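Nucleoside phosphorylase, putative (Trypanosoma brucei, PDB 3BJE) acts as a homodimeric uridine phosphorylase, cleaving uridine with phosphate to give uracil and ribose 1-phosphate. Local coordinates at residues 101-104 with 105-109; 279-283 with 284-288. All coordinates share one frame; numbering follows the deposited sequence.

Contact 1. Residues 101-104 with 105-109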
ATOM      1  N   GLU A 101      -4.544  -2.516  -6.581  1.00 14.93           N
ATOM      2  CA  GLU A 101      -4.025  -3.055  -7.836  1.00 15.55           C
ATOM      3  C   GLU A 101      -3.951  -4.589  -7.716  1.00 17.34           C
ATOM      4  O   GLU A 101      -4.353  -5.316  -8.623  1.00 15.83           O
ATOM      5  CB  GLU A 101      -2.661  -2.434  -8.149  1.00 15.26           C
ATOM      6  CG  GLU A 101      -2.123  -2.744  -9.566  1.00 14.30           C
ATOM      7  CD  GLU A 101      -1.038  -3.829  -9.649  1.00 16.35           C
ATOM      8  OE1 GLU A 101      -0.845  -4.580  -8.644  1.00 17.51           O
ATOM      9  OE2 GLU A 101      -0.391  -3.941 -10.713  1.00 17.35           O
ATOM     10  N   ILE A 102      -3.472  -5.071  -6.572  1.00 15.84           N
ATOM     11  CA  ILE A 102      -3.426  -6.509  -6.337  1.00 14.32           C
ATOM     12  C   ILE A 102      -4.821  -7.131  -6.401  1.00 16.62           C
ATOM     13  O   ILE A 102      -5.085  -8.080  -7.142  1.00 16.15           O
ATOM     14  CB  ILE A 102      -2.786  -6.800  -4.977  1.00 15.77           C
ATOM     15  CG1 ILE A 102      -1.280  -6.537  -5.056  1.00 16.09           C
ATOM     16  CG2 ILE A 102      -3.049  -8.267  -4.561  1.00 17.90           C
ATOM     17  CD1 ILE A 102      -0.580  -6.532  -3.705  1.00 18.45           C
ATOM     18  N   VAL A 103      -5.727  -6.612  -5.593  1.00 15.63           N
ATOM     19  CA  VAL A 103      -7.033  -7.232  -5.460  1.00 15.87           C
ATOM     20  C   VAL A 103      -7.855  -7.151  -6.758  1.00 17.21           C
ATOM     21  O   VAL A 103      -8.557  -8.120  -7.114  1.00 17.52           O
ATOM     22  CB  VAL A 103      -7.788  -6.624  -4.259  1.00 15.56           C
ATOM     23  CG1 VAL A 103      -9.223  -7.162  -4.168  1.00 19.73           C
ATOM     24  CG2 VAL A 103      -7.043  -6.960  -2.963  1.00 18.06           C
ATOM     25  N   LEU A 104      -7.832  -6.000  -7.444  1.00 15.92           N
ATOM     26  CA  LEU A 104      -8.565  -5.904  -8.712  1.00 15.79           C
ATOM     27  C   LEU A 104      -8.009  -6.830  -9.804  1.00 16.50           C
ATOM     28  O   LEU A 104      -8.797  -7.381 -10.589  1.00 18.42           O
ATOM     29  CB  LEU A 104      -8.656  -4.468  -9.228  1.00 16.51           C
ATOM     30  CG  LEU A 104      -9.713  -3.597  -8.546  1.00 16.03           C
ATOM     31  CD1 LEU A 104      -9.589  -2.183  -9.112  1.00 18.35           C
ATOM     32  CD2 LEU A 104     -11.126  -4.134  -8.708  1.00 19.88           C
ATOM     33  N   ASN A 105      -6.689  -7.010  -9.888  1.00 16.32           N
ATOM     34  CA  ASN A 105      -6.129  -7.984 -10.836  1.00 15.90           C
ATOM     35  C   ASN A 105      -6.633  -9.393 -10.535  1.00 16.76           C
ATOM     36  O   ASN A 105      -6.980 -10.146 -11.452  1.00 17.52           O
ATOM     37  CB  ASN A 105      -4.600  -7.963 -10.777  1.00 16.22           C
ATOM     38  CG  ASN A 105      -4.000  -6.995 -11.759  1.00 17.50           C
ATOM     39  OD1 ASN A 105      -3.711  -7.380 -12.891  1.00 17.37           O
ATOM     40  ND2 ASN A 105      -3.838  -5.736 -11.350  1.00 16.77           N
ATOM     41  N   GLU A 106      -6.696  -9.729  -9.250  1.00 16.65           N
ATOM     42  CA  GLU A 106      -7.112 -11.058  -8.855  1.00 16.52           C
ATOM     43  C   GLU A 106      -8.615 -11.270  -9.051  1.00 15.75           C
ATOM     44  O   GLU A 106      -9.015 -12.332  -9.528  1.00 17.26           O
ATOM     45  CB  GLU A 106      -6.602 -11.378  -7.443  1.00 16.71           C
ATOM     46  CG  GLU A 106      -5.078 -11.374  -7.425  1.00 16.27           C
ATOM     47  CD  GLU A 106      -4.449 -11.737  -6.101  1.00 16.23           C
ATOM     48  OE1 GLU A 106      -5.170 -12.021  -5.128  1.00 20.78           O
ATOM     49  OE2 GLU A 106      -3.205 -11.736  -6.035  1.00 16.46           O
ATOM     50  N   ILE A 107      -9.423 -10.251  -8.750  1.00 15.78           N
ATOM     51  CA  ILE A 107     -10.860 -10.298  -9.093  1.00 16.41           C
ATOM     52  C   ILE A 107     -11.048 -10.478 -10.613  1.00 15.66           C
ATOM     53  O   ILE A 107     -11.895 -11.261 -11.070  1.00 16.36           O
ATOM     54  CB  ILE A 107     -11.604  -9.036  -8.588  1.00 16.60           C
ATOM     55  CG1 ILE A 107     -11.742  -9.065  -7.055  1.00 17.53           C
ATOM     56  CG2 ILE A 107     -12.988  -8.897  -9.274  1.00 18.15           C
ATOM     57  CD1 ILE A 107     -12.119  -7.698  -6.453  1.00 18.75           C
ATOM     58  N   HIS A 108     -10.279  -9.722 -11.399  1.00 15.94           N
ATOM     59  CA  HIS A 108     -10.315  -9.867 -12.868  1.00 15.74           C
ATOM     60  C   HIS A 108     -10.066 -11.290 -13.320  1.00 16.40           C
ATOM     61  O   HIS A 108     -10.853 -11.821 -14.109  1.00 17.75           O
ATOM     62  CB  HIS A 108      -9.337  -8.887 -13.523  1.00 16.76           C
ATOM     63  CG  HIS A 108      -9.353  -8.916 -15.013  1.00 16.09           C
ATOM     64  ND1 HIS A 108     -10.524  -8.887 -15.734  1.00 17.28           N
ATOM     65  CD2 HIS A 108      -8.346  -8.976 -15.922  1.00 18.23           C
ATOM     66  CE1 HIS A 108     -10.238  -8.935 -17.027  1.00 19.47           C
ATOM     67  NE2 HIS A 108      -8.925  -8.996 -17.167  1.00 16.98           N
ATOM     68  N   ALA A 109      -9.026 -11.919 -12.774  1.00 15.81           N
ATOM     69  CA  ALA A 109      -8.735 -13.311 -13.084  1.00 17.19           C
ATOM     70  C   ALA A 109      -9.837 -14.261 -12.590  1.00 17.44           C
ATOM     71  O   ALA A 109     -10.257 -15.174 -13.305  1.00 18.98           O
ATOM     72  CB  ALA A 109      -7.351 -13.712 -12.504  1.00 17.59           C
TER

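Contact 2. Residues 279-283 with 284-288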
ATOM      1  N   PHE A 279     -13.845  23.333  -9.130  1.00 19.28           N
ATOM      2  CA  PHE A 279     -13.804  22.843 -10.486  1.00 22.09           C
ATOM      3  C   PHE A 279     -15.103  23.218 -11.157  1.00 21.12           C
ATOM      4  O   PHE A 279     -16.163  22.778 -10.730  1.00 21.79           O
ATOM      5  CB  PHE A 279     -13.635  21.322 -10.498  1.00 21.55           C
ATOM      6  CG  PHE A 279     -12.463  20.831  -9.674  1.00 18.98           C
ATOM      7  CD1 PHE A 279     -11.185  21.320  -9.908  1.00 16.64           C
ATOM      8  CD2 PHE A 279     -12.646  19.895  -8.665  1.00 19.31           C
ATOM      9  CE1 PHE A 279     -10.124  20.901  -9.166  1.00 17.99           C
ATOM     10  CE2 PHE A 279     -11.563  19.450  -7.909  1.00 20.72           C
ATOM     11  CZ  PHE A 279     -10.300  19.952  -8.166  1.00 17.72           C
ATOM     12  N   ASN A 280     -15.010  24.034 -12.201  1.00 21.54           N
ATOM     13  CA  ASN A 280     -16.178  24.416 -12.998  1.00 22.94           C
ATOM     14  C   ASN A 280     -16.394  23.358 -14.065  1.00 22.61           C
ATOM     15  O   ASN A 280     -15.824  23.426 -15.154  1.00 24.22           O
ATOM     16  CB  ASN A 280     -15.952  25.785 -13.616  1.00 25.82           C
ATOM     17  CG  ASN A 280     -15.867  26.879 -12.570  1.00 31.64           C
ATOM     18  OD1 ASN A 280     -16.702  26.952 -11.665  1.00 35.63           O
ATOM     19  ND2 ASN A 280     -14.850  27.727 -12.678  1.00 39.16           N
ATOM     20  N   LEU A 281     -17.205  22.362 -13.733  1.00 22.99           N
ATOM     21  CA  LEU A 281     -17.365  21.188 -14.581  1.00 21.51           C
ATOM     22  C   LEU A 281     -18.700  21.188 -15.334  1.00 21.93           C
ATOM     23  O   LEU A 281     -19.579  22.022 -15.084  1.00 23.77           O
ATOM     24  CB  LEU A 281     -17.181  19.923 -13.741  1.00 22.11           C
ATOM     25  CG  LEU A 281     -15.835  19.866 -13.011  1.00 20.06           C
ATOM     26  CD1 LEU A 281     -15.675  18.542 -12.266  1.00 19.60           C
ATOM     27  CD2 LEU A 281     -14.680  20.028 -13.994  1.00 20.85           C
ATOM     28  N   SER A 282     -18.835  20.247 -16.264  1.00 22.53           N
ATOM     29  CA  SER A 282     -19.956  20.251 -17.215  1.00 24.37           C
ATOM     30  C   SER A 282     -21.305  20.302 -16.531  1.00 27.65           C
ATOM     31  O   SER A 282     -22.207  20.984 -17.003  1.00 29.49           O
ATOM     32  CB  SER A 282     -19.903  19.032 -18.138  1.00 24.04           C
ATOM     33  OG  SER A 282     -20.102  17.831 -17.415  1.00 24.72           O
ATOM     34  N   ASN A 283     -21.452  19.576 -15.429  1.00 29.54           N
ATOM     35  CA  ASN A 283     -22.735  19.520 -14.726  1.00 31.20           C
ATOM     36  C   ASN A 283     -22.751  20.359 -13.450  1.00 31.46           C
ATOM     37  O   ASN A 283     -23.589  20.143 -12.580  1.00 35.06           O
ATOM     38  CB  ASN A 283     -23.093  18.059 -14.425  1.00 31.89           C
ATOM     39  CG  ASN A 283     -23.282  17.224 -15.697  1.00 36.36           C
ATOM     40  OD1 ASN A 283     -22.686  16.152 -15.847  1.00 37.81           O
ATOM     41  ND2 ASN A 283     -24.113  17.720 -16.621  1.00 38.93           N
ATOM     42  N   GLY A 284     -21.829  21.318 -13.347  1.00 30.55           N
ATOM     43  CA  GLY A 284     -21.772  22.224 -12.206  1.00 29.20           C
ATOM     44  C   GLY A 284     -20.428  22.248 -11.509  1.00 27.98           C
ATOM     45  O   GLY A 284     -19.465  21.627 -11.958  1.00 28.73           O
ATOM     46  N   VAL A 285     -20.381  22.972 -10.397  1.00 26.04           N
ATOM     47  CA  VAL A 285     -19.150  23.158  -9.637  1.00 25.66           C
ATOM     48  C   VAL A 285     -18.927  21.964  -8.724  1.00 24.24           C
ATOM     49  O   VAL A 285     -19.857  21.476  -8.079  1.00 26.09           O
ATOM     50  CB  VAL A 285     -19.182  24.470  -8.814  1.00 27.86           C
ATOM     51  CG1 VAL A 285     -17.887  24.656  -8.025  1.00 28.51           C
ATOM     52  CG2 VAL A 285     -19.406  25.650  -9.737  1.00 28.16           C
ATOM     53  N   GLU A 286     -17.686  21.493  -8.698  1.00 21.33           N
ATOM     54  CA  GLU A 286     -17.285  20.393  -7.838  1.00 20.61           C
ATOM     55  C   GLU A 286     -16.077  20.808  -7.006  1.00 19.42           C
ATOM     56  O   GLU A 286     -15.244  21.594  -7.462  1.00 21.32           O
ATOM     57  CB  GLU A 286     -16.924  19.163  -8.668  1.00 22.91           C
ATOM     58  CG  GLU A 286     -16.770  17.882  -7.855  1.00 23.84           C
ATOM     59  CD  GLU A 286     -16.872  16.630  -8.706  1.00 24.13           C
ATOM     60  OE1 GLU A 286     -17.700  16.645  -9.653  1.00 27.32           O
ATOM     61  OE2 GLU A 286     -16.173  15.636  -8.408  1.00 21.40           O
ATOM     62  N   VAL A 287     -15.998  20.298  -5.780  1.00 18.94           N
ATOM     63  CA  VAL A 287     -14.861  20.599  -4.896  1.00 18.49           C
ATOM     64  C   VAL A 287     -14.242  19.310  -4.387  1.00 17.56           C
ATOM     65  O   VAL A 287     -14.800  18.221  -4.561  1.00 19.46           O
ATOM     66  CB  VAL A 287     -15.263  21.472  -3.682  1.00 19.51           C
ATOM     67  CG1 VAL A 287     -15.971  22.756  -4.143  1.00 18.60           C
ATOM     68  CG2 VAL A 287     -16.156  20.694  -2.718  1.00 20.48           C
ATOM     69  N   VAL A 288     -13.054  19.420  -3.796  1.00 18.47           N
ATOM     70  CA  VAL A 288     -12.408  18.248  -3.193  1.00 17.65           C
ATOM     71  C   VAL A 288     -13.036  17.992  -1.829  1.00 19.48           C
ATOM     72  O   VAL A 288     -12.807  18.734  -0.876  1.00 21.00           O
ATOM     73  CB  VAL A 288     -10.884  18.420  -3.047  1.00 19.66           C
ATOM     74  CG1 VAL A 288     -10.247  17.184  -2.394  1.00 17.60           C
ATOM     75  CG2 VAL A 288     -10.229  18.701  -4.394  1.00 19.77           C
TER

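Contact 1. Residues 101-104 with 105-109
Two successive turns of helix 97-112, whose first turn carries the calcium ligands D98 and N99 and which lies at the dimer interface, meet where N105 folds back on E101. The carbonyl oxygen of E101 takes two N-H groups: the helical one, from N105 N at 3.2 Å, and a shorter one from side-chain ND2 of N105 at 2.8 Å. The donors reach it from opposite faces of the carbonyl plane, and the oxygen lies almost in the amide plane of N105, which fixes the rotation of that amide. An asparagine suits this buried place because its short chain can curl back to the backbone; with chi1 at -91°, off the usual staggered value, it does so. The carboxylate of E101 is turned 54° from this amide, and its oxygens are hydrogen-bonded by Y177 OH and by the backbone nitrogens of F250, Y251 and C253 of the second subunit, which probably stabilise the buried charge. E106 runs alongside I102, with E106 OE2 3.8 Å from I102 CG2, and ends at H34 and at Y251 of the second subunit. On another flank V103 CG1 meets I107 CD1 at 3.7 Å, branched aliphatics suited to the interior. V103 and I107 lie against F48 of strand 45-49, while L104 rests on L301 and S302 of helix 295-305, so the helix is wedged between a strand, another helix and the second subunit.

Contact 2. Residues 279-283 with 284-288
F279 opens a tight beta hairpin; its ring lies obliquely beside the returning strand and touches V288. Its CB stands 3.4 Å from E286 O; farther out, ring atom CD2 is 3.3 Å from the same oxygen, and CE2 comes to 3.8 Å from V288 CG2, with CZ slightly more distant. The ring leans this way because its CG is turned anti to its own carbonyl carbon (chi1 -53°), and a large flat hydrophobe suits a place buried between sheet and helix. The backbones of F279 and E286 form a hydrogen-bonded antiparallel pair: F279 N gives to E286 O, and E286 N returns a bond to F279 O, both 2.8 Å. V285 CA adds a C-H contact to F279 O. A type I turn from L281 to G284 closes the hairpin, with G284 N bound to L281 O at 2.9 Å. G284 sits at phi 125°, psi -174°, where glycine, without a CB, avoids crowding N283 O. L281 CD1 lies 3.8 Å from E286 OE1, whose charge is answered by R165; OE2 bonds T243 and H166. On the other face the exposed N280 and V285 lie side by side. F279 and L281 pack on I191 of helix 186-198, V288 touches I168 of strand 161-169, and V287 pairs through its backbone with T243 of strand 239-246.

How the contacts relate
Contact 1 comes first along the chain, on helix 97-112, and contact 2 much later, in the hairpin of strands 279-281 and 284-292; both lie in the same phosphorylase-superfamily fold. Their centres lie 31 Å apart on opposite sides of the chain's centre, and the nearest atoms are about 19 Å from one another. Contact 1 is buried at the dimer interface, with the I102 side chain about 5 Å from a bound ribose 1-phosphate. Contact 2 is partly buried, touches no other chain, and includes the start of strand 284-292, whose far end supplies I291 and E292 to the uracil pocket. The first thus lies on a helix that faces the second subunit, while the second is a hairpin packed on helix 186-198.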